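Local coordinates for protein putative aldehyde dehydrogenase (PDB 4YWE) that probably oxidises aldehydes to carboxylic acids with NAD or NADP as acceptor, as a member of the aldehyde dehydrogenase family, and binds calcium and magnesium ions, at residues A[27-32]-A[43-48]; A[90-95]-A[190-195]; A[151-156]-A[178-183]. All blocks are in the same frame, centred on the assembly; numbering follows the deposited sequence.

Contact 1 of 3, residues A[27-32]-A[43-48]. With CA (calcium ion), chain K; EDO (1,2-ethanediol), chain I.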
ATOM      1  N   GLU A  27     -13.463  -2.185 -47.882  1.00 41.65           N
ATOM      2  CA  GLU A  27     -13.886  -3.582 -47.950  1.00 38.16           C
ATOM      3  C   GLU A  27     -14.512  -4.021 -46.630  1.00 36.20           C
ATOM      4  O   GLU A  27     -14.296  -3.393 -45.594  1.00 34.23           O
ATOM      5  CB  GLU A  27     -12.710  -4.489 -48.318  1.00 36.30           C
ATOM      6  CG  GLU A  27     -12.266  -4.353 -49.766  1.00 44.23           C
ATOM      7  CD  GLU A  27     -11.226  -5.382 -50.162  1.00 49.48           C
ATOM      8  OE1 GLU A  27     -11.197  -5.770 -51.349  1.00 52.06           O
ATOM      9  OE2 GLU A  27     -10.437  -5.801 -49.288  1.00 50.77           O
ATOM     10  N   THR A  28     -15.292  -5.098 -46.673  1.00 34.89           N
ATOM     11  CA  THR A  28     -16.059  -5.531 -45.509  1.00 31.82           C
ATOM     12  C   THR A  28     -15.814  -6.990 -45.130  1.00 33.92           C
ATOM     13  O   THR A  28     -15.267  -7.769 -45.912  1.00 35.07           O
ATOM     14  CB  THR A  28     -17.572  -5.346 -45.738  1.00 30.82           C
ATOM     15  OG1 THR A  28     -17.985  -6.132 -46.863  1.00 30.83           O
ATOM     16  CG2 THR A  28     -17.903  -3.882 -45.996  1.00 29.83           C
ATOM     17  N   ILE A  29     -16.228  -7.343 -43.916  1.00 34.32           N
ATOM     18  CA  ILE A  29     -16.159  -8.713 -43.423  1.00 30.89           C
ATOM     19  C   ILE A  29     -17.546  -9.133 -42.947  1.00 30.09           C
ATOM     20  O   ILE A  29     -18.188  -8.404 -42.194  1.00 30.78           O
ATOM     21  CB  ILE A  29     -15.123  -8.854 -42.292  1.00 29.01           C
ATOM     22  CG1 ILE A  29     -13.745  -8.383 -42.762  1.00 27.24           C
ATOM     23  CG2 ILE A  29     -15.063 -10.291 -41.790  1.00 29.06           C
ATOM     24  CD1 ILE A  29     -12.714  -8.328 -41.654  1.00 24.75           C
ATOM     25  N   PRO A  30     -18.020 -10.309 -43.392  1.00 32.31           N
ATOM     26  CA  PRO A  30     -19.343 -10.807 -42.999  1.00 31.75           C
ATOM     27  C   PRO A  30     -19.459 -11.134 -41.508  1.00 32.96           C
ATOM     28  O   PRO A  30     -18.544 -11.723 -40.931  1.00 33.77           O
ATOM     29  CB  PRO A  30     -19.504 -12.080 -43.840  1.00 32.79           C
ATOM     30  CG  PRO A  30     -18.544 -11.920 -44.972  1.00 33.86           C
ATOM     31  CD  PRO A  30     -17.383 -11.175 -44.398  1.00 32.64           C
ATOM     32  N   VAL A  31     -20.579 -10.750 -40.902  1.00 32.52           N
ATOM     33  CA  VAL A  31     -20.874 -11.100 -39.517  1.00 30.49           C
ATOM     34  C   VAL A  31     -21.859 -12.264 -39.501  1.00 30.45           C
ATOM     35  O   VAL A  31     -22.945 -12.173 -40.071  1.00 27.70           O
ATOM     36  CB  VAL A  31     -21.433  -9.898 -38.739  1.00 30.42           C
ATOM     37  CG1 VAL A  31     -21.740 -10.293 -37.303  1.00 30.69           C
ATOM     38  CG2 VAL A  31     -20.451  -8.740 -38.781  1.00 27.23           C
ATOM     39  N   VAL A  32     -21.481 -13.355 -38.843  1.00 28.86           N
ATOM     40  CA  VAL A  32     -22.252 -14.590 -38.921  1.00 30.13           C
ATOM     41  C   VAL A  32     -22.870 -14.981 -37.581  1.00 29.91           C
ATOM     42  O   VAL A  32     -22.190 -15.006 -36.557  1.00 26.09           O
ATOM     43  CB  VAL A  32     -21.372 -15.737 -39.456  1.00 31.10           C
ATOM     44  CG1 VAL A  32     -22.124 -17.059 -39.412  1.00 32.45           C
ATOM     45  CG2 VAL A  32     -20.901 -15.428 -40.868  1.00 31.12           C
ATOM     46  N   ILE A  43     -18.855  -5.958 -41.025  1.00 23.43           N
ATOM     47  CA  ILE A  43     -17.959  -5.035 -40.340  1.00 22.71           C
ATOM     48  C   ILE A  43     -16.904  -4.537 -41.316  1.00 28.45           C
ATOM     49  O   ILE A  43     -16.638  -5.175 -42.335  1.00 33.47           O
ATOM     50  CB  ILE A  43     -17.299  -5.690 -39.110  1.00 21.61           C
ATOM     51  CG1 ILE A  43     -16.629  -7.008 -39.501  1.00 21.52           C
ATOM     52  CG2 ILE A  43     -18.322  -5.908 -38.007  1.00 23.27           C
ATOM     53  CD1 ILE A  43     -15.957  -7.720 -38.345  1.00 23.08           C
ATOM     54  N   ALA A  44     -16.304  -3.395 -41.000  1.00 26.60           N
ATOM     55  CA  ALA A  44     -15.240  -2.836 -41.823  1.00 27.67           C
ATOM     56  C   ALA A  44     -13.990  -3.708 -41.765  1.00 29.90           C
ATOM     57  O   ALA A  44     -13.543  -4.095 -40.685  1.00 29.11           O
ATOM     58  CB  ALA A  44     -14.914  -1.418 -41.378  1.00 26.97           C
ATOM     59  N   ARG A  45     -13.437  -4.021 -42.932  1.00 32.26           N
ATOM     60  CA  ARG A  45     -12.195  -4.780 -43.006  1.00 29.19           C
ATOM     61  C   ARG A  45     -11.009  -3.844 -42.799  1.00 30.72           C
ATOM     62  O   ARG A  45     -10.451  -3.306 -43.756  1.00 35.36           O
ATOM     63  CB  ARG A  45     -12.081  -5.508 -44.348  1.00 28.53           C
ATOM     64  CG  ARG A  45     -10.842  -6.379 -44.480  1.00 28.67           C
ATOM     65  CD  ARG A  45     -10.833  -7.137 -45.798  1.00 29.57           C
ATOM     66  NE  ARG A  45      -9.639  -7.964 -45.941  1.00 28.36           N
ATOM     67  CZ  ARG A  45      -9.424  -8.800 -46.951  1.00 27.67           C
ATOM     68  NH1 ARG A  45     -10.327  -8.924 -47.915  1.00 27.49           N
ATOM     69  NH2 ARG A  45      -8.306  -9.511 -46.998  1.00 28.93           N
ATOM     70  N   GLY A  46     -10.634  -3.648 -41.539  1.00 28.86           N
ATOM     71  CA  GLY A  46      -9.590  -2.704 -41.190  1.00 26.71           C
ATOM     72  C   GLY A  46      -8.198  -3.086 -41.645  1.00 28.28           C
ATOM     73  O   GLY A  46      -7.799  -4.247 -41.562  1.00 29.49           O
ATOM     74  N   THR A  47      -7.459  -2.095 -42.129  1.00 27.75           N
ATOM     75  CA  THR A  47      -6.088  -2.305 -42.569  1.00 21.67           C
ATOM     76  C   THR A  47      -5.161  -1.313 -41.878  1.00 23.01           C
ATOM     77  O   THR A  47      -5.594  -0.555 -41.008  1.00 21.07           O
ATOM     78  CB  THR A  47      -5.956  -2.164 -44.099  1.00 23.57           C
ATOM     79  OG1 THR A  47      -6.504  -0.907 -44.514  1.00 25.86           O
ATOM     80  CG2 THR A  47      -6.701  -3.289 -44.802  1.00 23.29           C
ATOM     81  N   ALA A  48      -3.891  -1.323 -42.271  1.00 24.69           N
ATOM     82  CA  ALA A  48      -2.869  -0.468 -41.665  1.00 22.57           C
ATOM     83  C   ALA A  48      -3.208   1.033 -41.660  1.00 24.58           C
ATOM     84  O   ALA A  48      -2.962   1.702 -40.656  1.00 27.10           O
ATOM     85  CB  ALA A  48      -1.522  -0.697 -42.356  1.00 22.55           C
TER
HETATM   86 CA    CA K 503     -20.465 -13.867 -35.198  1.00 57.24          CA
HETATM   87  C1  EDO I 501      -1.606  -4.588 -42.346  1.00 46.81           C
HETATM   88  O1  EDO I 501      -1.453  -5.585 -41.328  1.00 46.90           O
HETATM   89  C2  EDO I 501      -2.936  -4.786 -43.062  1.00 45.50           C
HETATM   90  O2  EDO I 501      -3.073  -3.808 -44.099  1.00 45.02           O
HETATM   91  O   HOH W   1     -10.955  -2.371 -46.401  1.00 36.00           O
HETATM   92  O   HOH W   2     -13.215  -8.213 -47.927  1.00 29.95           O
HETATM   93  O   HOH W   3     -19.035 -13.513 -37.273  1.00 25.34           O
HETATM   94  O   HOH W   4     -19.804 -16.203 -35.256  1.00 18.13           O
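Glu27 meets Arg45 twice, through backbone and side chain. Arg45 N gives a hydrogen bond to Glu27 O, and the Arg45 chain, extended to NE with CG anti to the backbone N (chi1 -177°), runs alongside Glu27. The carboxylate and guanidinium planes are inclined by 20°, but Glu27 OE2, 3.4 Å from Arg45 NH1, lies well out of the guanidinium plane, a salt bridge of charges alone; the stronger partner is Glu216, in a salt bridge to NH2. Waters join Glu27 N to Arg45 O and Thr28 O to Arg45 NH1. Thr28 CA makes a CA-H...O contact to Ile43 O (3.2 Å). Ile29 and Ile43 form a hydrogen-bonded pair of this antiparallel beta hairpin: Ile29 N to Ile43 O is 2.7 Å, Ile43 N to Ile29 O 2.8 Å. Their side chains share one sheet face, where Ile29 CB rests 3.7 Å from Ile43 CG1 and Ile29 CG1 crosses the Arg45 stem at CB. Val31 CG2 meets Ile43 CG2 at 3.6 Å. Val32 O binds calcium at 2.5 Å, with the backbone oxygens of Asp99 and Asp185 and two waters. The hairpin, 28-33 with 38-44, lays Val31 and Ile43 on Leu188 of helix 188-200, and Ile29 on the loop residue Tyr213.

Contact 2 of 3, residues A[90-95]-A[190-195]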
ATOM      1  N   GLU A  90     -30.280  -5.283 -21.915  1.00 20.87           N
ATOM      2  CA  GLU A  90     -31.102  -6.092 -22.812  1.00 21.60           C
ATOM      3  C   GLU A  90     -30.660  -5.937 -24.265  1.00 21.68           C
ATOM      4  O   GLU A  90     -30.586  -6.914 -25.008  1.00 25.71           O
ATOM      5  CB  GLU A  90     -32.579  -5.718 -22.669  1.00 29.04           C
ATOM      6  CG  GLU A  90     -33.169  -6.044 -21.307  1.00 27.98           C
ATOM      7  CD  GLU A  90     -33.068  -7.518 -20.966  1.00 30.76           C
ATOM      8  OE1 GLU A  90     -32.672  -7.837 -19.824  1.00 33.10           O
ATOM      9  OE2 GLU A  90     -33.385  -8.356 -21.835  1.00 22.97           O
ATOM     10  N   GLU A  91     -30.364  -4.702 -24.655  1.00 24.14           N
ATOM     11  CA  GLU A  91     -29.913  -4.398 -26.009  1.00 26.14           C
ATOM     12  C   GLU A  91     -28.554  -5.028 -26.308  1.00 26.44           C
ATOM     13  O   GLU A  91     -28.362  -5.643 -27.358  1.00 27.19           O
ATOM     14  CB  GLU A  91     -29.847  -2.882 -26.212  1.00 28.35           C
ATOM     15  CG  GLU A  91     -29.208  -2.438 -27.515  1.00 30.69           C
ATOM     16  CD  GLU A  91     -29.121  -0.926 -27.627  1.00 30.23           C
ATOM     17  OE1 GLU A  91     -29.657  -0.233 -26.736  1.00 29.47           O
ATOM     18  OE2 GLU A  91     -28.517  -0.432 -28.602  1.00 30.59           O
ATOM     19  N   LEU A  92     -27.615  -4.875 -25.381  1.00 20.14           N
ATOM     20  CA  LEU A  92     -26.270  -5.413 -25.559  1.00 19.81           C
ATOM     21  C   LEU A  92     -26.264  -6.938 -25.505  1.00 19.32           C
ATOM     22  O   LEU A  92     -25.486  -7.585 -26.207  1.00 19.10           O
ATOM     23  CB  LEU A  92     -25.321  -4.848 -24.500  1.00 22.38           C
ATOM     24  CG  LEU A  92     -24.977  -3.362 -24.628  1.00 23.80           C
ATOM     25  CD1 LEU A  92     -24.185  -2.889 -23.419  1.00 25.54           C
ATOM     26  CD2 LEU A  92     -24.205  -3.100 -25.912  1.00 18.52           C
ATOM     27  N   ALA A  93     -27.130  -7.507 -24.672  1.00 19.57           N
ATOM     28  CA  ALA A  93     -27.222  -8.957 -24.542  1.00 23.06           C
ATOM     29  C   ALA A  93     -27.742  -9.593 -25.827  1.00 22.19           C
ATOM     30  O   ALA A  93     -27.287 -10.663 -26.224  1.00 21.62           O
ATOM     31  CB  ALA A  93     -28.114  -9.334 -23.369  1.00 25.72           C
ATOM     32  N   ALA A  94     -28.697  -8.930 -26.470  1.00 21.06           N
ATOM     33  CA  ALA A  94     -29.262  -9.427 -27.720  1.00 21.84           C
ATOM     34  C   ALA A  94     -28.211  -9.438 -28.825  1.00 21.59           C
ATOM     35  O   ALA A  94     -28.134 -10.380 -29.612  1.00 21.86           O
ATOM     36  CB  ALA A  94     -30.460  -8.584 -28.133  1.00 22.74           C
ATOM     37  N   ILE A  95     -27.400  -8.387 -28.875  1.00 22.76           N
ATOM     38  CA  ILE A  95     -26.350  -8.269 -29.880  1.00 25.82           C
ATOM     39  C   ILE A  95     -25.242  -9.282 -29.618  1.00 28.88           C
ATOM     40  O   ILE A  95     -24.793  -9.976 -30.534  1.00 30.77           O
ATOM     41  CB  ILE A  95     -25.782  -6.840 -29.919  1.00 27.56           C
ATOM     42  CG1 ILE A  95     -26.851  -5.856 -30.396  1.00 31.91           C
ATOM     43  CG2 ILE A  95     -24.564  -6.773 -30.825  1.00 26.00           C
ATOM     44  CD1 ILE A  95     -26.397  -4.412 -30.388  1.00 31.90           C
ATOM     45  N   VAL A 190     -19.120  -4.545 -28.912  1.00 18.67           N
ATOM     46  CA  VAL A 190     -18.099  -3.557 -28.580  1.00 17.31           C
ATOM     47  C   VAL A 190     -18.356  -2.228 -29.287  1.00 18.91           C
ATOM     48  O   VAL A 190     -18.177  -1.159 -28.701  1.00 21.25           O
ATOM     49  CB  VAL A 190     -16.692  -4.094 -28.920  1.00 20.65           C
ATOM     50  CG1 VAL A 190     -15.665  -2.970 -28.917  1.00 21.93           C
ATOM     51  CG2 VAL A 190     -16.296  -5.193 -27.947  1.00 21.05           C
ATOM     52  N   LEU A 191     -18.783  -2.302 -30.545  1.00 16.96           N
ATOM     53  CA  LEU A 191     -19.094  -1.108 -31.327  1.00 21.01           C
ATOM     54  C   LEU A 191     -20.209  -0.287 -30.680  1.00 27.34           C
ATOM     55  O   LEU A 191     -20.169   0.943 -30.686  1.00 25.73           O
ATOM     56  CB  LEU A 191     -19.492  -1.495 -32.752  1.00 18.41           C
ATOM     57  CG  LEU A 191     -18.441  -2.251 -33.567  1.00 23.67           C
ATOM     58  CD1 LEU A 191     -19.026  -2.736 -34.883  1.00 24.42           C
ATOM     59  CD2 LEU A 191     -17.225  -1.375 -33.810  1.00 23.81           C
ATOM     60  N   ARG A 192     -21.203  -0.975 -30.127  1.00 28.10           N
ATOM     61  CA  ARG A 192     -22.327  -0.310 -29.477  1.00 25.77           C
ATOM     62  C   ARG A 192     -21.898   0.316 -28.153  1.00 26.10           C
ATOM     63  O   ARG A 192     -22.417   1.357 -27.750  1.00 25.79           O
ATOM     64  CB  ARG A 192     -23.475  -1.297 -29.251  1.00 26.79           C
ATOM     65  CG  ARG A 192     -24.732  -0.668 -28.673  1.00 33.38           C
ATOM     66  CD  ARG A 192     -25.264   0.430 -29.581  1.00 39.44           C
ATOM     67  NE  ARG A 192     -26.469   1.051 -29.041  1.00 48.59           N
ATOM     68  CZ  ARG A 192     -26.475   2.175 -28.332  1.00 55.22           C
ATOM     69  NH1 ARG A 192     -25.337   2.807 -28.077  1.00 58.11           N
ATOM     70  NH2 ARG A 192     -27.619   2.670 -27.879  1.00 55.90           N
ATOM     71  N   VAL A 193     -20.944  -0.325 -27.484  1.00 24.37           N
ATOM     72  CA  VAL A 193     -20.424   0.171 -26.215  1.00 16.87           C
ATOM     73  C   VAL A 193     -19.701   1.497 -26.431  1.00 19.30           C
ATOM     74  O   VAL A 193     -19.772   2.398 -25.594  1.00 19.77           O
ATOM     75  CB  VAL A 193     -19.495  -0.867 -25.554  1.00 15.97           C
ATOM     76  CG1 VAL A 193     -18.833  -0.290 -24.311  1.00 17.51           C
ATOM     77  CG2 VAL A 193     -20.275  -2.126 -25.211  1.00 16.03           C
ATOM     78  N   ALA A 194     -19.017   1.610 -27.566  1.00 16.89           N
ATOM     79  CA  ALA A 194     -18.292   2.826 -27.915  1.00 16.97           C
ATOM     80  C   ALA A 194     -19.240   4.017 -28.024  1.00 18.56           C
ATOM     81  O   ALA A 194     -18.887   5.135 -27.646  1.00 20.77           O
ATOM     82  CB  ALA A 194     -17.531   2.634 -29.216  1.00 22.35           C
ATOM     83  N   GLU A 195     -20.439   3.773 -28.545  1.00 21.76           N
ATOM     84  CA  GLU A 195     -21.453   4.817 -28.648  1.00 27.55           C
ATOM     85  C   GLU A 195     -21.897   5.271 -27.265  1.00 28.07           C
ATOM     86  O   GLU A 195     -22.080   6.463 -27.024  1.00 33.36           O
ATOM     87  CB  GLU A 195     -22.662   4.329 -29.447  1.00 32.64           C
ATOM     88  CG  GLU A 195     -22.442   4.281 -30.944  1.00 39.30           C
ATOM     89  CD  GLU A 195     -23.723   4.019 -31.710  1.00 44.47           C
ATOM     90  OE1 GLU A 195     -24.770   3.809 -31.061  1.00 43.20           O
ATOM     91  OE2 GLU A 195     -23.683   4.023 -32.958  1.00 49.35           O
TER
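Arg192 reaches from helix 190-195 to Glu91 and Leu92 of helix 90-95, tying together two nearly antiparallel helices whose axes come within 10.4 Å, with 156° between their directions. Helix 188-200 also packs Val190 and Ala194 on strand 207-209, so the contact joins helix 89-100 to the helix layer against the sheet. Arg192 CB faces the other helix and lies 3.9 Å from Leu92 CD2, with Ile95 CD1 a looser neighbour. CG is closer to the same methyl, at 3.7 Å, the side chains crossing at about a right angle. With CG anti to the backbone N, the chain bends at chi2 (59°), which turns CD past Glu91 OE2 and presents NE to that oxygen. NE and OE2 meet at 2.6 Å, a short salt-bridged hydrogen bond from above the carboxylate plane, and the planes of the two groups are 58° apart. NH2 adds a weak second bond to the same OE2. NH1 forms a charge-only salt bridge with Glu195 OE1 of its own helix, completing a network in which two acidic residues share one arginine, whose charge probably stabilises both carboxylates in ionised form. Beneath this polar bridge the contact turns apolar: Leu92 also packs on Met161 and Val193 on Phe164, both from helix 160-174, and Leu114 of helix 104-124 covers Val193. Between the two helices themselves, Leu92 CD2 stands 4.1 Å from Val193 CG2.

Contact 3 of 3, residues A[151-156]-A[178-183]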
ATOM      1  N   THR A 151      -2.793   3.018 -25.447  1.00 12.42           N
ATOM      2  CA  THR A 151      -2.798   1.580 -25.209  1.00 16.27           C
ATOM      3  C   THR A 151      -3.527   0.838 -26.320  1.00 15.04           C
ATOM      4  O   THR A 151      -4.606   1.246 -26.746  1.00 16.46           O
ATOM      5  CB  THR A 151      -3.452   1.227 -23.859  1.00 14.49           C
ATOM      6  OG1 THR A 151      -4.763   1.800 -23.798  1.00 18.06           O
ATOM      7  CG2 THR A 151      -2.615   1.759 -22.706  1.00 11.27           C
ATOM      8  N   GLY A 152      -2.922  -0.249 -26.789  1.00 14.89           N
ATOM      9  CA  GLY A 152      -3.541  -1.097 -27.792  1.00 12.02           C
ATOM     10  C   GLY A 152      -4.239  -2.276 -27.149  1.00 13.52           C
ATOM     11  O   GLY A 152      -3.732  -2.858 -26.188  1.00 12.14           O
ATOM     12  N   HIS A 153      -5.404  -2.636 -27.676  1.00 12.50           N
ATOM     13  CA  HIS A 153      -6.210  -3.689 -27.074  1.00 11.71           C
ATOM     14  C   HIS A 153      -6.656  -4.723 -28.101  1.00 15.71           C
ATOM     15  O   HIS A 153      -7.393  -4.406 -29.035  1.00 16.25           O
ATOM     16  CB  HIS A 153      -7.431  -3.083 -26.377  1.00 14.74           C
ATOM     17  CG  HIS A 153      -7.089  -2.057 -25.344  1.00 15.44           C
ATOM     18  ND1 HIS A 153      -7.032  -2.346 -23.997  1.00 11.23           N
ATOM     19  CD2 HIS A 153      -6.782  -0.743 -25.458  1.00 16.70           C
ATOM     20  CE1 HIS A 153      -6.707  -1.255 -23.327  1.00 11.22           C
ATOM     21  NE2 HIS A 153      -6.550  -0.268 -24.190  1.00 16.78           N
ATOM     22  N   ILE A 154      -6.201  -5.959 -27.924  1.00 11.75           N
ATOM     23  CA  ILE A 154      -6.642  -7.064 -28.763  1.00 17.22           C
ATOM     24  C   ILE A 154      -7.699  -7.861 -28.009  1.00 15.35           C
ATOM     25  O   ILE A 154      -7.401  -8.513 -27.009  1.00 18.80           O
ATOM     26  CB  ILE A 154      -5.468  -7.961 -29.187  1.00 22.36           C
ATOM     27  CG1 ILE A 154      -4.338  -7.119 -29.784  1.00 24.83           C
ATOM     28  CG2 ILE A 154      -5.937  -9.016 -30.180  1.00 24.03           C
ATOM     29  CD1 ILE A 154      -4.729  -6.369 -31.034  1.00 24.71           C
ATOM     30  N   VAL A 155      -8.935  -7.797 -28.490  1.00 15.62           N
ATOM     31  CA  VAL A 155     -10.058  -8.426 -27.808  1.00 15.49           C
ATOM     32  C   VAL A 155     -10.581  -9.606 -28.621  1.00 17.21           C
ATOM     33  O   VAL A 155     -10.842  -9.472 -29.816  1.00 22.27           O
ATOM     34  CB  VAL A 155     -11.174  -7.401 -27.537  1.00 14.37           C
ATOM     35  CG1 VAL A 155     -12.327  -8.046 -26.783  1.00 14.68           C
ATOM     36  CG2 VAL A 155     -10.618  -6.216 -26.759  1.00 12.17           C
ATOM     37  N   PRO A 156     -10.727 -10.772 -27.975  1.00 17.49           N
ATOM     38  CA  PRO A 156     -11.200 -11.980 -28.658  1.00 16.95           C
ATOM     39  C   PRO A 156     -12.722 -12.065 -28.768  1.00 18.93           C
ATOM     40  O   PRO A 156     -13.433 -11.151 -28.347  1.00 17.84           O
ATOM     41  CB  PRO A 156     -10.653 -13.106 -27.780  1.00 17.47           C
ATOM     42  CG  PRO A 156     -10.603 -12.517 -26.422  1.00 17.51           C
ATOM     43  CD  PRO A 156     -10.310 -11.047 -26.589  1.00 16.66           C
ATOM     44  N   CYS A 178      -7.262   4.828 -25.886  1.00 14.45           N
ATOM     45  CA  CYS A 178      -7.325   3.427 -26.295  1.00 16.85           C
ATOM     46  C   CYS A 178      -7.535   3.206 -27.790  1.00 14.25           C
ATOM     47  O   CYS A 178      -8.320   3.901 -28.433  1.00 16.52           O
ATOM     48  CB  CYS A 178      -8.438   2.716 -25.522  1.00 15.87           C
ATOM     49  SG  CYS A 178      -8.274   2.845 -23.730  1.00 19.52           S
ATOM     50  N   VAL A 179      -6.817   2.225 -28.327  1.00 15.93           N
ATOM     51  CA  VAL A 179      -7.027   1.750 -29.688  1.00 15.88           C
ATOM     52  C   VAL A 179      -7.379   0.271 -29.613  1.00 14.86           C
ATOM     53  O   VAL A 179      -6.591  -0.534 -29.117  1.00 13.49           O
ATOM     54  CB  VAL A 179      -5.794   1.982 -30.573  1.00 14.19           C
ATOM     55  CG1 VAL A 179      -6.042   1.443 -31.976  1.00 16.43           C
ATOM     56  CG2 VAL A 179      -5.444   3.460 -30.617  1.00 16.85           C
ATOM     57  N   VAL A 180      -8.564  -0.084 -30.100  1.00 13.75           N
ATOM     58  CA  VAL A 180      -9.079  -1.436 -29.924  1.00 13.47           C
ATOM     59  C   VAL A 180      -9.244  -2.175 -31.248  1.00 18.93           C
ATOM     60  O   VAL A 180      -9.867  -1.672 -32.183  1.00 14.52           O
ATOM     61  CB  VAL A 180     -10.419  -1.410 -29.167  1.00 15.01           C
ATOM     62  CG1 VAL A 180     -10.935  -2.824 -28.943  1.00 16.61           C
ATOM     63  CG2 VAL A 180     -10.271  -0.670 -27.846  1.00 13.17           C
ATOM     64  N   LYS A 181      -8.681  -3.378 -31.314  1.00 20.60           N
ATOM     65  CA  LYS A 181      -8.883  -4.269 -32.448  1.00 21.84           C
ATOM     66  C   LYS A 181      -9.633  -5.510 -31.978  1.00 24.26           C
ATOM     67  O   LYS A 181      -9.015  -6.505 -31.599  1.00 27.52           O
ATOM     68  CB  LYS A 181      -7.545  -4.657 -33.084  1.00 23.90           C
ATOM     69  CG  LYS A 181      -7.575  -4.791 -34.604  1.00 25.67           C
ATOM     70  CD  LYS A 181      -8.538  -5.875 -35.076  1.00 24.78           C
ATOM     71  CE  LYS A 181      -8.097  -7.257 -34.621  1.00 24.35           C
ATOM     72  NZ  LYS A 181      -9.013  -8.321 -35.124  1.00 25.60           N
ATOM     73  N   PRO A 182     -10.972  -5.454 -31.994  1.00 20.40           N
ATOM     74  CA  PRO A 182     -11.789  -6.582 -31.540  1.00 20.09           C
ATOM     75  C   PRO A 182     -11.801  -7.731 -32.548  1.00 14.49           C
ATOM     76  O   PRO A 182     -11.322  -7.568 -33.671  1.00 14.89           O
ATOM     77  CB  PRO A 182     -13.177  -5.962 -31.386  1.00 21.33           C
ATOM     78  CG  PRO A 182     -13.199  -4.866 -32.395  1.00 15.09           C
ATOM     79  CD  PRO A 182     -11.798  -4.317 -32.443  1.00 14.76           C
ATOM     80  N   ALA A 183     -12.343  -8.875 -32.144  1.00 16.01           N
ATOM     81  CA  ALA A 183     -12.289 -10.089 -32.954  1.00 18.46           C
ATOM     82  C   ALA A 183     -13.245 -10.047 -34.140  1.00 18.31           C
ATOM     83  O   ALA A 183     -14.369  -9.565 -34.026  1.00 16.82           O
ATOM     84  CB  ALA A 183     -12.584 -11.304 -32.094  1.00 17.95           C
TER
HETATM   85  O   HOH W   5     -14.228  -8.885 -30.040  1.00 16.91           O
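His153 lays its ring beside Cys178 and Val180 on one face of a parallel strand pair within a mixed sheet, where 151-155 and 178-182 form the two arms of a beta-alpha-beta crossover through helix 160-174. NE2 and CD2 lie beside Cys178 CB and SG, with NE2 3.6 Å from SG; the sulfur approaches obliquely, 57° off the ring normal. With CG anti to the carbonyl carbon (chi1 -56°), the ring leans back towards Thr151, and NE2 shares a 2.8 Å hydrogen bond with Thr151 OG1. Ser167 of the crossover helix holds ND1, so both ring nitrogens have partners and the ring's rotation is fixed. Farther along this face Val155 CG2 meets Val180 CG1 at 4.0 Å. Ala171 of the same helix covers His153, Thr151 and Cys178.

Between the strands, Val179 N bonds Thr151 O, His153 N bonds Val179 O, and Lys181 N bonds His153 O at 2.8 Å. Val155 N to Lys181 O is weak. On the other face Ile154 CD1 touches Lys181 CB at 3.9 Å; the lysine chain bends at chi2 and chi3, which carries NZ to Gly212 O. Farther along, a water accepts from Ala183 N and lies 2.9 Å from Pro156 O, to which it may donate, while Ala183 CB presses to 3.4 Å from Pro156 C. Within 178-183, Lys181 NZ also gives a 2.8 Å bond to Pro182 O.

Overall arrangement
Strand 177-182 of contact 3 leads into helix 188-200 of contact 2; their centres lie about 16 Å apart. Helix 160-174 ties them too, linking the strands of contact 3 and supplying Phe164 and Met161 to contact 2. The hairpin of contact 1 rests on helix 188-200, its centre about 18 Å from that of contact 2 and about 15 Å from that of contact 3. Calcium lies near all three: Val32 O of contact 1 binds it, and its ligands Asp99 and Asp185 closely follow contacts 2 and 3, whose Ile95 and Ala183 side chains are each about 9 Å from it. Pro156 in contact 3 lies about 8 Å, side chain to side chain, from Glu256, the predicted active-site residue.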